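Putative adhesin (Bacteroides thetaiotaomicron, PDB 4QDG) probably serves as a lipid-attached outer-membrane protein of the FimB/Mfa2 family, taking part in assembling or holding fimbriae at the cell surface. Local coordinates at residues R53-T56 with G57-Q61. Numbering follows the deposited sequence.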
loop_
_atom_site.group_PDB
_atom_site.type_symbol
_atom_site.label_atom_id
_atom_site.label_comp_id
_atom_site.label_asym_id
_atom_site.label_seq_id
_atom_site.Cartn_x
_atom_site.Cartn_y
_atom_site.Cartn_z
ATOM N N ARG A 53 5.679 -21.399 -6.158
ATOM C CA ARG A 53 5.172 -21.260 -7.522
ATOM C C ARG A 53 5.201 -19.787 -7.889
ATOM O O ARG A 53 4.684 -18.959 -7.133
ATOM C CB ARG A 53 3.745 -21.827 -7.660
ATOM C CG ARG A 53 3.644 -23.346 -7.628
ATOM C CD ARG A 53 3.806 -24.010 -8.993
ATOM N NE ARG A 53 3.701 -25.468 -8.897
ATOM C CZ ARG A 53 4.688 -26.268 -8.508
ATOM N NH1 ARG A 53 5.874 -25.766 -8.191
ATOM N NH2 ARG A 53 4.500 -27.579 -8.443
ATOM N N ILE A 54 5.830 -19.448 -9.005
ATOM C CA ILE A 54 5.913 -18.063 -9.436
ATOM C C ILE A 54 5.173 -17.918 -10.764
ATOM O O ILE A 54 5.402 -18.708 -11.668
ATOM C CB ILE A 54 7.395 -17.604 -9.479
ATOM C CG1 ILE A 54 7.865 -17.288 -8.035
ATOM C CG2 ILE A 54 7.589 -16.371 -10.389
ATOM C CD1 ILE A 54 9.257 -17.689 -7.740
ATOM N N VAL A 55 4.254 -16.932 -10.860
ATOM C CA VAL A 55 3.487 -16.682 -12.091
ATOM C C VAL A 55 3.683 -15.212 -12.523
ATOM O O VAL A 55 3.334 -14.313 -11.766
ATOM C CB VAL A 55 1.982 -17.038 -11.965
ATOM C CG1 VAL A 55 1.284 -16.916 -13.311
ATOM C CG2 VAL A 55 1.789 -18.432 -11.391
ATOM N N THR A 56 4.209 -14.985 -13.745
ATOM C CA THR A 56 4.481 -13.643 -14.279
ATOM C C THR A 56 3.795 -13.371 -15.633
ATOM O O THR A 56 3.785 -12.219 -16.080
ATOM C CB THR A 56 5.997 -13.416 -14.424
ATOM O OG1 THR A 56 6.594 -14.525 -15.098
ATOM C CG2 THR A 56 6.689 -13.149 -13.083
ATOM N N GLY A 57 3.209 -14.401 -16.240
ATOM C CA GLY A 57 2.554 -14.313 -17.542
ATOM C C GLY A 57 1.251 -13.537 -17.661
ATOM O O GLY A 57 0.817 -12.874 -16.720
ATOM N N THR A 58 0.628 -13.618 -18.859
ATOM C CA THR A 58 -0.627 -12.949 -19.221
ATOM C C THR A 58 -1.835 -13.665 -18.604
ATOM O O THR A 58 -2.915 -13.075 -18.525
ATOM C CB THR A 58 -0.777 -12.849 -20.759
ATOM O OG1 THR A 58 -0.893 -14.162 -21.326
ATOM C CG2 THR A 58 0.377 -12.085 -21.420
ATOM N N GLU A 59 -1.653 -14.931 -18.175
ATOM C CA GLU A 59 -2.704 -15.757 -17.567
ATOM C C GLU A 59 -3.277 -15.105 -16.297
ATOM O O GLU A 59 -4.399 -15.449 -15.906
ATOM C CB GLU A 59 -2.206 -17.188 -17.260
ATOM C CG GLU A 59 -1.060 -17.277 -16.256
ATOM C CD GLU A 59 0.284 -17.665 -16.848
ATOM O OE1 GLU A 59 0.743 -16.967 -17.782
ATOM O OE2 GLU A 59 0.885 -18.654 -16.369
ATOM N N LEU A 60 -2.528 -14.147 -15.675
ATOM C CA LEU A 60 -2.982 -13.460 -14.465
ATOM C C LEU A 60 -4.067 -12.435 -14.783
ATOM O O LEU A 60 -4.820 -12.045 -13.896
ATOM C CB LEU A 60 -1.816 -12.793 -13.723
ATOM C CG LEU A 60 -0.778 -13.701 -13.078
ATOM C CD1 LEU A 60 0.293 -12.902 -12.477
ATOM C CD2 LEU A 60 -1.384 -14.581 -12.006
ATOM N N GLN A 61 -4.148 -12.009 -16.041
ATOM C CA GLN A 61 -5.148 -11.062 -16.531
ATOM C C GLN A 61 -6.452 -11.799 -16.851
ATOM O O GLN A 61 -7.483 -11.165 -17.048
ATOM C CB GLN A 61 -4.624 -10.287 -17.761
ATOM C CG GLN A 61 -3.641 -9.173 -17.396
ATOM C CD GLN A 61 -2.202 -9.642 -17.381
ATOM O OE1 GLN A 61 -1.589 -9.871 -18.418
ATOM N NE2 GLN A 61 -1.605 -9.735 -16.205
#
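V55 closes strand 49-55 with CG1 pointing into the turn that follows, where it meets the side chains of E59 and L60. CG1 stands anti to the backbone N (chi1 -173°), which turns this methyl to where both side chains reach it. L60 CD2 lies 3.8 Å from V55 CG1, an apolar methyl-to-methyl contact, while its other branch, CD1, rests 3.4 Å from the carbonyl O of V55. One leucine fork thus touches both the side chain and the backbone of the same residue. E59 crosses the valine obliquely. Its chain bends at chi2 (-109°), bringing OE2 to 3.5 Å from V55 CG1, and E59 CG packs on the same methyl at 3.8 Å. No hydrogen bond joins 53-56 to 57-61; the contact is van der Waals packing round the bend at T56-G57. Within 58-61, Q61 N donates to T58 O at 3.0 Å, closing a type I beta turn with E59 and L60 at its two central positions. Further out, V55 and L60 both pack on Y65, and L60 touches L38 of strand 38-44, the residue whose backbone hydrogen-bonds to that of V55. The T56 side chain touches C37, a magnesium ligand, and lies about 7 Å from the bound magnesium ion itself. The turn leads out of the antiparallel pair 38-44/49-55 and starts the connection to strand 67-70, whose M67 packs against V55.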